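Local coordinates for RNA-binding protein RMD9, mitochondrial (Saccharomyces cerevisiae S288C, PDB 7A9X), which binds a dodecamer RNA motif in the 3'-UTRs of yeast mitochondrial mRNAs and takes part in the processing or stability of those messages, at residues H42-F47 / R98-F103; Y106-L111 / G162-S167; R189-S194 / A205-K210. One frame throughout, in Å; residues are numbered along the deposited sequence.

Contact 1 of 3, residues H42-F47 / R98-F103; sequences HELLSF and RESPDF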
loop_
_atom_site.group_PDB
_atom_site.type_symbol
_atom_site.label_atom_id
_atom_site.label_comp_id
_atom_site.label_asym_id
_atom_site.label_seq_id
_atom_site.Cartn_x
_atom_site.Cartn_y
_atom_site.Cartn_z
ATOM N N HIS A 42 -7.071 37.102 15.092
ATOM C CA HIS A 42 -6.556 36.922 13.737
ATOM C C HIS A 42 -6.123 35.483 13.494
ATOM O O HIS A 42 -6.311 34.949 12.395
ATOM C CB HIS A 42 -5.394 37.882 13.479
ATOM C CG HIS A 42 -4.700 37.649 12.171
ATOM N ND1 HIS A 42 -3.465 37.045 12.082
ATOM C CD2 HIS A 42 -5.075 37.926 10.900
ATOM C CE1 HIS A 42 -3.104 36.967 10.813
ATOM N NE2 HIS A 42 -4.064 37.494 10.076
ATOM N N GLU A 43 -5.544 34.836 14.507
ATOM C CA GLU A 43 -5.131 33.446 14.343
ATOM C C GLU A 43 -6.336 32.517 14.276
ATOM O O GLU A 43 -6.320 31.527 13.537
ATOM C CB GLU A 43 -4.197 33.039 15.480
ATOM C CG GLU A 43 -2.920 33.849 15.535
ATOM C CD GLU A 43 -2.007 33.415 16.659
ATOM O OE1 GLU A 43 -2.329 32.412 17.329
ATOM O OE2 GLU A 43 -0.968 34.076 16.872
ATOM N N LEU A 44 -7.389 32.820 15.041
ATOM C CA LEU A 44 -8.617 32.036 14.955
ATOM C C LEU A 44 -9.311 32.244 13.616
ATOM O O LEU A 44 -9.838 31.291 13.029
ATOM C CB LEU A 44 -9.556 32.397 16.106
ATOM C CG LEU A 44 -9.216 31.858 17.497
ATOM C CD1 LEU A 44 -10.038 32.573 18.553
ATOM C CD2 LEU A 44 -9.455 30.361 17.565
ATOM N N LEU A 45 -9.326 33.482 13.118
ATOM C CA LEU A 45 -9.980 33.754 11.843
ATOM C C LEU A 45 -9.251 33.076 10.691
ATOM O O LEU A 45 -9.887 32.463 9.825
ATOM C CB LEU A 45 -10.071 35.262 11.611
ATOM C CG LEU A 45 -11.442 35.895 11.869
ATOM C CD1 LEU A 45 -12.480 35.334 10.905
ATOM C CD2 LEU A 45 -11.885 35.698 13.315
ATOM N N SER A 46 -7.918 33.168 10.669
ATOM C CA SER A 46 -7.153 32.531 9.604
ATOM C C SER A 46 -7.234 31.013 9.692
ATOM O O SER A 46 -7.222 30.334 8.659
ATOM C CB SER A 46 -5.694 32.992 9.654
ATOM O OG SER A 46 -5.111 32.692 10.911
ATOM N N PHE A 47 -7.312 30.466 10.910
ATOM C CA PHE A 47 -7.453 29.022 11.069
ATOM C C PHE A 47 -8.751 28.530 10.444
ATOM O O PHE A 47 -8.770 27.498 9.764
ATOM C CB PHE A 47 -7.394 28.651 12.552
ATOM C CG PHE A 47 -7.640 27.188 12.833
ATOM C CD1 PHE A 47 -8.917 26.724 13.117
ATOM C CD2 PHE A 47 -6.593 26.280 12.830
ATOM C CE1 PHE A 47 -9.146 25.382 13.378
ATOM C CE2 PHE A 47 -6.815 24.935 13.094
ATOM C CZ PHE A 47 -8.092 24.486 13.368
ATOM N N ARG A 98 -4.037 26.462 20.662
ATOM C CA ARG A 98 -4.432 25.522 21.705
ATOM C C ARG A 98 -4.425 26.162 23.087
ATOM O O ARG A 98 -5.040 25.617 24.010
ATOM C CB ARG A 98 -3.525 24.291 21.688
ATOM C CG ARG A 98 -2.043 24.580 21.863
ATOM C CD ARG A 98 -1.270 23.280 22.035
ATOM N NE ARG A 98 0.175 23.469 21.968
ATOM C CZ ARG A 98 1.060 22.485 22.098
ATOM N NH1 ARG A 98 2.359 22.742 22.022
ATOM N NH2 ARG A 98 0.645 21.243 22.305
ATOM N N GLU A 99 -3.746 27.300 23.250
ATOM C CA GLU A 99 -3.805 28.048 24.498
ATOM C C GLU A 99 -5.038 28.939 24.582
ATOM O O GLU A 99 -5.395 29.381 25.679
ATOM C CB GLU A 99 -2.547 28.901 24.660
ATOM C CG GLU A 99 -1.260 28.098 24.698
ATOM C CD GLU A 99 -1.181 27.182 25.902
ATOM O OE1 GLU A 99 -1.732 27.542 26.965
ATOM O OE2 GLU A 99 -0.570 26.099 25.784
ATOM N N SER A 100 -5.686 29.208 23.454
ATOM C CA SER A 100 -6.870 30.051 23.458
ATOM C C SER A 100 -8.073 29.269 23.983
ATOM O O SER A 100 -8.210 28.072 23.708
ATOM C CB SER A 100 -7.159 30.568 22.051
ATOM O OG SER A 100 -8.392 31.265 22.008
ATOM N N PRO A 101 -8.958 29.914 24.748
ATOM C CA PRO A 101 -10.185 29.232 25.179
ATOM C C PRO A 101 -11.231 29.114 24.085
ATOM O O PRO A 101 -12.066 28.202 24.150
ATOM C CB PRO A 101 -10.689 30.112 26.331
ATOM C CG PRO A 101 -10.187 31.476 25.983
ATOM C CD PRO A 101 -8.854 31.274 25.305
ATOM N N ASP A 102 -11.214 29.997 23.088
ATOM C CA ASP A 102 -12.154 29.941 21.976
ATOM C C ASP A 102 -11.798 28.871 20.953
ATOM O O ASP A 102 -12.412 28.824 19.881
ATOM C CB ASP A 102 -12.240 31.306 21.290
ATOM C CG ASP A 102 -12.777 32.384 22.207
ATOM O OD1 ASP A 102 -13.147 32.058 23.354
ATOM O OD2 ASP A 102 -12.829 33.557 21.780
ATOM N N PHE A 103 -10.816 28.022 21.252
ATOM C CA PHE A 103 -10.452 26.912 20.375
ATOM C C PHE A 103 -11.341 25.712 20.707
ATOM O O PHE A 103 -10.921 24.714 21.296
ATOM C CB PHE A 103 -8.971 26.589 20.518
ATOM C CG PHE A 103 -8.359 25.999 19.284
ATOM C CD1 PHE A 103 -8.417 26.674 18.079
ATOM C CD2 PHE A 103 -7.717 24.774 19.332
ATOM C CE1 PHE A 103 -7.854 26.134 16.939
ATOM C CE2 PHE A 103 -7.151 24.230 18.198
ATOM C CZ PHE A 103 -7.219 24.909 17.000
#
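Phe47 carries its ring anti to the backbone N (chi1 175°), Phe103 swings its own to a similar rotamer (chi1 -152°), and the two rings meet where helix 41-48 faces the loop 98-103. They form a T-shaped pair with centroids 5.0 Å apart and planes at 66°. Phe103 supplies the edge: its CE1 stands over the centre of the Phe47 ring, while its CZ lies 3.8 Å from Phe47 CZ. Leu44, roughly one helical turn before Phe47, splits its two methyls between neighbouring parts of the loop. Its CD2 comes in at the edge of Phe103, near that ring's plane and 3.9 Å from CD1 of Phe103. The other methyl, CD1, reaches Asp102 CB at 3.7 Å, the two side chains crossing at about a right angle, and also lies 4.0 Å from Ser100 OG.

That hydroxyl has a second task: it accepts from the backbone of Asp102, N to OG 3.3 Å, an ST turn within the type I beta turn from Ser100 to Phe103. Leu97 of helix 78-97 touches both phenyl rings, and Arg107 of helix 105-128 lies against Leu44 and Phe47.

No hydrogen bond runs from one segment to the other, so what holds them is probably apolar contact, largely buried, with some help from the ring hydrogens of Phe103, likely slightly positive, directed at the pi cloud of Phe47.

Contact 2 of 3, residues Y106-L111 / G162-S167; sequences YRVSRL and GKVSVS. With nucleotides of chain B.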
loop_
_atom_site.group_PDB
_atom_site.type_symbol
_atom_site.label_atom_id
_atom_site.label_comp_id
_atom_site.label_asym_id
_atom_site.label_seq_id
_atom_site.Cartn_x
_atom_site.Cartn_y
_atom_site.Cartn_z
ATOM N N TYR A 106 -15.148 22.096 17.947
ATOM C CA TYR A 106 -15.423 22.123 16.514
ATOM C C TYR A 106 -14.154 22.394 15.716
ATOM O O TYR A 106 -13.856 21.685 14.748
ATOM C CB TYR A 106 -16.490 23.175 16.212
ATOM C CG TYR A 106 -16.875 23.274 14.753
ATOM C CD1 TYR A 106 -17.780 22.382 14.195
ATOM C CD2 TYR A 106 -16.343 24.266 13.937
ATOM C CE1 TYR A 106 -18.140 22.469 12.865
ATOM C CE2 TYR A 106 -16.698 24.360 12.603
ATOM C CZ TYR A 106 -17.597 23.459 12.073
ATOM O OH TYR A 106 -17.955 23.547 10.747
ATOM N N ARG A 107 -13.392 23.418 16.109
ATOM C CA ARG A 107 -12.175 23.760 15.378
ATOM C C ARG A 107 -11.159 22.625 15.426
ATOM O O ARG A 107 -10.509 22.323 14.418
ATOM C CB ARG A 107 -11.571 25.048 15.937
ATOM C CG ARG A 107 -12.317 26.304 15.519
ATOM C CD ARG A 107 -11.651 27.558 16.057
ATOM N NE ARG A 107 -12.346 28.766 15.623
ATOM C CZ ARG A 107 -13.351 29.330 16.286
ATOM N NH1 ARG A 107 -13.925 30.427 15.814
ATOM N NH2 ARG A 107 -13.784 28.797 17.420
ATOM N N VAL A 108 -11.007 21.987 16.588
ATOM C CA VAL A 108 -10.094 20.855 16.696
ATOM C C VAL A 108 -10.578 19.700 15.830
ATOM O O VAL A 108 -9.784 19.041 15.147
ATOM C CB VAL A 108 -9.938 20.433 18.169
ATOM C CG1 VAL A 108 -8.985 19.251 18.293
ATOM C CG2 VAL A 108 -9.446 21.603 19.006
ATOM N N SER A 109 -11.888 19.446 15.835
ATOM C CA SER A 109 -12.440 18.345 15.052
ATOM C C SER A 109 -12.264 18.580 13.557
ATOM O O SER A 109 -11.949 17.646 12.809
ATOM C CB SER A 109 -13.916 18.152 15.394
ATOM O OG SER A 109 -14.084 17.827 16.763
ATOM N N ARG A 110 -12.469 19.819 13.102
ATOM C CA ARG A 110 -12.262 20.129 11.691
ATOM C C ARG A 110 -10.805 19.944 11.290
ATOM O O ARG A 110 -10.517 19.544 10.157
ATOM C CB ARG A 110 -12.721 21.557 11.395
ATOM C CG ARG A 110 -14.213 21.793 11.611
ATOM C CD ARG A 110 -15.019 21.541 10.347
ATOM N NE ARG A 110 -14.912 22.647 9.399
ATOM C CZ ARG A 110 -15.532 22.689 8.223
ATOM N NH1 ARG A 110 -15.375 23.737 7.424
ATOM N NH2 ARG A 110 -16.307 21.682 7.842
ATOM N N LEU A 111 -9.874 20.221 12.207
ATOM C CA LEU A 111 -8.461 20.006 11.914
ATOM C C LEU A 111 -8.134 18.521 11.816
ATOM O O LEU A 111 -7.405 18.100 10.911
ATOM C CB LEU A 111 -7.591 20.671 12.980
ATOM C CG LEU A 111 -6.083 20.515 12.782
ATOM C CD1 LEU A 111 -5.655 21.144 11.466
ATOM C CD2 LEU A 111 -5.324 21.130 13.944
ATOM N N GLY A 162 -5.856 17.380 28.172
ATOM C CA GLY A 162 -6.977 18.255 28.456
ATOM C C GLY A 162 -6.805 19.673 27.952
ATOM O O GLY A 162 -7.568 20.569 28.328
ATOM N N LYS A 163 -5.801 19.887 27.098
ATOM C CA LYS A 163 -5.564 21.221 26.556
ATOM C C LYS A 163 -6.691 21.642 25.623
ATOM O O LYS A 163 -7.174 22.778 25.691
ATOM C CB LYS A 163 -4.223 21.267 25.825
ATOM C CG LYS A 163 -3.007 21.264 26.730
ATOM C CD LYS A 163 -1.739 21.399 25.905
ATOM C CE LYS A 163 -0.495 21.461 26.777
ATOM N NZ LYS A 163 0.741 21.535 25.944
ATOM N N VAL A 164 -7.121 20.740 24.744
ATOM C CA VAL A 164 -8.156 21.031 23.762
ATOM C C VAL A 164 -9.253 19.986 23.881
ATOM O O VAL A 164 -9.023 18.860 24.334
ATOM C CB VAL A 164 -7.591 21.068 22.325
ATOM C CG1 VAL A 164 -6.632 22.238 22.161
ATOM C CG2 VAL A 164 -6.893 19.756 21.995
ATOM N N SER A 165 -10.457 20.371 23.477
ATOM C CA SER A 165 -11.612 19.488 23.479
ATOM C C SER A 165 -11.898 18.990 22.069
ATOM O O SER A 165 -11.456 19.570 21.075
ATOM C CB SER A 165 -12.842 20.203 24.042
ATOM O OG SER A 165 -14.007 19.418 23.872
ATOM N N VAL A 166 -12.655 17.897 21.989
ATOM C CA VAL A 166 -13.016 17.306 20.707
ATOM C C VAL A 166 -14.415 16.717 20.819
ATOM O O VAL A 166 -14.867 16.333 21.902
ATOM C CB VAL A 166 -11.979 16.243 20.265
ATOM C CG1 VAL A 166 -12.143 14.946 21.057
ATOM C CG2 VAL A 166 -12.060 16.004 18.767
ATOM N N SER A 167 -15.110 16.668 19.686
ATOM C CA SER A 167 -16.451 16.118 19.603
ATOM C C SER A 167 -16.387 14.670 19.124
ATOM O O SER A 167 -15.316 14.128 18.838
ATOM C CB SER A 167 -17.318 16.966 18.671
ATOM O OG SER A 167 -16.905 16.821 17.322
ATOM P P A B 3 -22.689 11.519 10.112
ATOM O OP1 A B 3 -22.618 10.353 9.193
ATOM O OP2 A B 3 -22.313 11.357 11.540
ATOM O "O5'" A B 3 -21.779 12.671 9.500
ATOM C "C5'" A B 3 -21.913 13.066 8.145
ATOM C "C4'" A B 3 -21.129 14.320 7.868
ATOM O "O4'" A B 3 -21.650 15.406 8.675
ATOM C "C3'" A B 3 -19.650 14.265 8.225
ATOM O "O3'" A B 3 -18.875 13.647 7.211
ATOM C "C2'" A B 3 -19.305 15.731 8.458
ATOM O "O2'" A B 3 -19.098 16.403 7.224
ATOM C "C1'" A B 3 -20.600 16.255 9.083
ATOM N N9 A B 3 -20.552 16.262 10.557
ATOM C C8 A B 3 -20.926 15.259 11.417
ATOM N N7 A B 3 -20.769 15.561 12.682
ATOM C C5 A B 3 -20.257 16.851 12.654
ATOM C C6 A B 3 -19.873 17.740 13.674
ATOM N N6 A B 3 -19.948 17.453 14.974
ATOM N N1 A B 3 -19.401 18.953 13.306
ATOM C C2 A B 3 -19.325 19.243 12.002
ATOM N N3 A B 3 -19.655 18.493 10.953
ATOM C C4 A B 3 -20.117 17.296 11.352
#
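Val164 begins the contact, two residues after Gly162, the positive-phi C-prime residue of the Schellman motif that ends helix 151-161. Its CB packs 3.8 Å from CG2 of Val108, a methyl anti to the carbonyl carbon of its own residue, on a side chain that points at the loop. Ser165 follows, using its backbone: its carbonyl O sits against the branched end of Val108, 3.4 Å from CB and hardly farther from CG1 and CG2. At Val166 the CG2 methyl swings anti to the backbone N and comes 3.4 Å from Ser109 OG, setting a methyl against one side of the hydroxyl.

Ser167 brings the polar part. Its OG lies 3.0 Å from Ser109 OG, and its backbone N points almost straight at the same oxygen in a weak bond (3.3 Å from Ser167 N to Ser109 OG, 170° at the hydrogen). Ser109 OG is also hydrogen-bonded to Ala105 O, one turn back on its helix, which ties its rotation to the helix backbone. Ser167 in turn N-caps helix 168-180 through weak bonds from Tyr169 N and Gly170 N.

The RNA passes close by: Tyr106 CE1 lies 3.5 Å from C2 of A3 of chain B, the base atom near the ring's edge, and Ser167 OG is 3.9 Å from N6 of that adenine. A capped helix start beside a base, at the opening of repeat PPR1, is consistent with the RNA-facing side of a pentatricopeptide-repeat solenoid.

Contact 3 of 3, residues R189-S194 / A205-K210; sequences RIWEAS and AFQEPK. With nucleotides of chain B.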
loop_
_atom_site.group_PDB
_atom_site.type_symbol
_atom_site.label_atom_id
_atom_site.label_comp_id
_atom_site.label_asym_id
_atom_site.label_seq_id
_atom_site.Cartn_x
_atom_site.Cartn_y
_atom_site.Cartn_z
ATOM N N ARG A 189 -6.155 2.171 23.360
ATOM C CA ARG A 189 -5.638 2.907 24.510
ATOM C C ARG A 189 -6.222 4.313 24.570
ATOM O O ARG A 189 -6.684 4.761 25.625
ATOM C CB ARG A 189 -4.112 2.968 24.453
ATOM C CG ARG A 189 -3.423 1.616 24.417
ATOM C CD ARG A 189 -1.947 1.781 24.091
ATOM N NE ARG A 189 -1.329 0.524 23.677
ATOM C CZ ARG A 189 -0.118 0.427 23.140
ATOM N NH1 ARG A 189 0.613 1.516 22.944
ATOM N NH2 ARG A 189 0.361 -0.759 22.793
ATOM N N ILE A 190 -6.203 5.027 23.441
ATOM C CA ILE A 190 -6.736 6.388 23.407
ATOM C C ILE A 190 -8.219 6.390 23.750
ATOM O O ILE A 190 -8.697 7.241 24.512
ATOM C CB ILE A 190 -6.474 7.032 22.033
ATOM C CG1 ILE A 190 -4.976 7.235 21.813
ATOM C CG2 ILE A 190 -7.221 8.354 21.902
ATOM C CD1 ILE A 190 -4.642 7.841 20.461
ATOM N N TRP A 191 -8.972 5.436 23.198
ATOM C CA TRP A 191 -10.410 5.397 23.434
ATOM C C TRP A 191 -10.717 5.110 24.898
ATOM O O TRP A 191 -11.527 5.806 25.522
ATOM C CB TRP A 191 -11.060 4.353 22.524
ATOM C CG TRP A 191 -12.521 4.137 22.790
ATOM C CD1 TRP A 191 -13.546 4.996 22.510
ATOM C CD2 TRP A 191 -13.121 2.976 23.380
ATOM N NE1 TRP A 191 -14.745 4.444 22.896
ATOM C CE2 TRP A 191 -14.512 3.205 23.431
ATOM C CE3 TRP A 191 -12.617 1.768 23.871
ATOM C CZ2 TRP A 191 -15.403 2.269 23.957
ATOM C CZ3 TRP A 191 -13.503 0.841 24.391
ATOM C CH2 TRP A 191 -14.880 1.096 24.430
ATOM N N GLU A 192 -10.067 4.095 25.469
ATOM C CA GLU A 192 -10.354 3.734 26.849
ATOM C C GLU A 192 -9.756 4.732 27.832
ATOM O O GLU A 192 -10.261 4.868 28.953
ATOM C CB GLU A 192 -9.846 2.319 27.137
ATOM C CG GLU A 192 -10.820 1.482 27.953
ATOM C CD GLU A 192 -11.048 0.105 27.360
ATOM O OE1 GLU A 192 -10.168 -0.381 26.619
ATOM O OE2 GLU A 192 -12.115 -0.487 27.629
ATOM N N ALA A 193 -8.693 5.441 27.441
ATOM C CA ALA A 193 -8.180 6.503 28.298
ATOM C C ALA A 193 -9.099 7.717 28.300
ATOM O O ALA A 193 -9.047 8.520 29.239
ATOM C CB ALA A 193 -6.773 6.910 27.866
ATOM N N SER A 194 -9.937 7.867 27.271
ATOM C CA SER A 194 -10.904 8.955 27.250
ATOM C C SER A 194 -11.984 8.783 28.308
ATOM O O SER A 194 -12.650 9.761 28.659
ATOM C CB SER A 194 -11.548 9.062 25.867
ATOM O OG SER A 194 -12.304 7.899 25.579
ATOM N N ALA A 205 -18.063 12.366 24.357
ATOM C CA ALA A 205 -17.980 12.324 22.901
ATOM C C ALA A 205 -17.368 11.016 22.422
ATOM O O ALA A 205 -17.801 10.455 21.408
ATOM C CB ALA A 205 -17.174 13.516 22.386
ATOM N N PHE A 206 -16.366 10.506 23.143
ATOM C CA PHE A 206 -15.738 9.241 22.780
ATOM C C PHE A 206 -16.634 8.036 23.039
ATOM O O PHE A 206 -16.283 6.927 22.621
ATOM C CB PHE A 206 -14.419 9.066 23.536
ATOM C CG PHE A 206 -13.244 9.746 22.884
ATOM C CD1 PHE A 206 -12.998 11.093 23.095
ATOM C CD2 PHE A 206 -12.375 9.030 22.072
ATOM C CE1 PHE A 206 -11.914 11.718 22.501
ATOM C CE2 PHE A 206 -11.290 9.649 21.475
ATOM C CZ PHE A 206 -11.059 10.994 21.689
ATOM N N GLN A 207 -17.768 8.220 23.711
ATOM C CA GLN A 207 -18.716 7.144 23.961
ATOM C C GLN A 207 -19.953 7.237 23.079
ATOM O O GLN A 207 -20.878 6.433 23.238
ATOM C CB GLN A 207 -19.123 7.131 25.436
ATOM C CG GLN A 207 -17.955 6.911 26.383
ATOM C CD GLN A 207 -17.263 5.584 26.146
ATOM O OE1 GLN A 207 -17.904 4.584 25.820
ATOM N NE2 GLN A 207 -15.944 5.568 26.305
ATOM N N GLU A 208 -19.990 8.197 22.160
ATOM C CA GLU A 208 -21.118 8.334 21.255
ATOM C C GLU A 208 -21.216 7.118 20.332
ATOM O O GLU A 208 -20.212 6.452 20.064
ATOM C CB GLU A 208 -20.981 9.613 20.431
ATOM C CG GLU A 208 -21.121 10.888 21.252
ATOM C CD GLU A 208 -20.961 12.143 20.419
ATOM O OE1 GLU A 208 -20.620 13.198 20.997
ATOM O OE2 GLU A 208 -21.175 12.076 19.189
ATOM N N PRO A 209 -22.422 6.809 19.839
ATOM C CA PRO A 209 -22.598 5.583 19.036
ATOM C C PRO A 209 -21.681 5.483 17.828
ATOM O O PRO A 209 -21.207 4.382 17.515
ATOM C CB PRO A 209 -24.074 5.657 18.620
ATOM C CG PRO A 209 -24.725 6.435 19.707
ATOM C CD PRO A 209 -23.710 7.453 20.152
ATOM N N LYS A 210 -21.416 6.590 17.130
ATOM C CA LYS A 210 -20.577 6.498 15.940
ATOM C C LYS A 210 -19.126 6.208 16.297
ATOM O O LYS A 210 -18.401 5.612 15.492
ATOM C CB LYS A 210 -20.682 7.774 15.105
ATOM C CG LYS A 210 -20.256 9.054 15.803
ATOM C CD LYS A 210 -20.342 10.216 14.828
ATOM C CE LYS A 210 -20.201 11.558 15.518
ATOM N NZ LYS A 210 -20.401 12.675 14.552
ATOM P P A B 3 -22.689 11.519 10.112
ATOM O OP1 A B 3 -22.618 10.353 9.193
ATOM O OP2 A B 3 -22.313 11.357 11.540
ATOM O "O5'" A B 3 -21.779 12.671 9.500
ATOM C "C5'" A B 3 -21.913 13.066 8.145
ATOM C "C4'" A B 3 -21.129 14.320 7.868
ATOM O "O4'" A B 3 -21.650 15.406 8.675
ATOM C "C3'" A B 3 -19.650 14.265 8.225
ATOM O "O3'" A B 3 -18.875 13.647 7.211
ATOM C "C2'" A B 3 -19.305 15.731 8.458
ATOM O "O2'" A B 3 -19.098 16.403 7.224
ATOM C "C1'" A B 3 -20.600 16.255 9.083
ATOM N N9 A B 3 -20.552 16.262 10.557
ATOM C C8 A B 3 -20.926 15.259 11.417
ATOM N N7 A B 3 -20.769 15.561 12.682
ATOM C C5 A B 3 -20.257 16.851 12.654
ATOM C C6 A B 3 -19.873 17.740 13.674
ATOM N N6 A B 3 -19.948 17.453 14.974
ATOM N N1 A B 3 -19.401 18.953 13.306
ATOM C C2 A B 3 -19.325 19.243 12.002
ATOM N N3 A B 3 -19.655 18.493 10.953
ATOM C C4 A B 3 -20.117 17.296 11.352
#
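Ile190 reaches the second segment through its CG2 methyl, which approaches Phe206 CE2 obliquely at 4.3 Å. Trp191 follows with the polar link: CG lies anti to the backbone N (chi1 174°), which carries the indole across to the turn, and NE1 donates to Phe206 O at 2.9 Å. The bond is bent, 133° at the hydrogen; the acceptor lies close to the indole plane, but the donor is tilted 29° from the plane of the carbonyl. Trp191 CD1 also meets the edge of the phenyl ring, 4.2 Å from Phe206 CD2. Gln207, folded back at its second torsion, crosses the indole at about a right angle and brings NE2 to 3.8 Å from Trp191 NE1, a contact without a hydrogen bond. With the indole cut back to an alanine here, Phe206 O is likely to lose its NE1 donor, and a gap would probably open beside Gln207.

As the repeats are assigned, the contact probably joins the end of PPR1 to the start of PPR2 in the pentatricopeptide-repeat superhelix. Ala205 to Glu208 form a type I beta turn, Glu208 occupies the N-cap of helix 209-223, and Val211, Met215 and Leu219 of that helix also pack on Trp191.

At Ser194 the side chain comes over a face of Phe206: CB stands 3.9 Å from the ring centroid in a CH-pi contact, offset toward the rim. Beyond the turn, Lys210 extends its chain toward the RNA, its NZ 3.5 Å from N7 of A3 of chain B.

How the contacts relate
From the N terminus the three contacts follow in series, none nesting in or crossing another. Contact 1 brings the chain back to helix 41-48 after fifty residues, just beyond helix 78-97. Contact 2 opens at once on helix 105-128 and closes another fifty-residue loop at the start of PPR1 as assigned. Contact 3 makes a short closure, ten residues long, from PPR1 into PPR2. Neighbours touch: Phe103 CE2 lies 3.6 Å from Val108 CG2 between contacts 1 and 2, and Val166 CG1 lies 3.5 Å from Phe206 CE1 between contacts 2 and 3. Contacts 1 and 3 do not touch; among these three, contact 2 is the one that meets both.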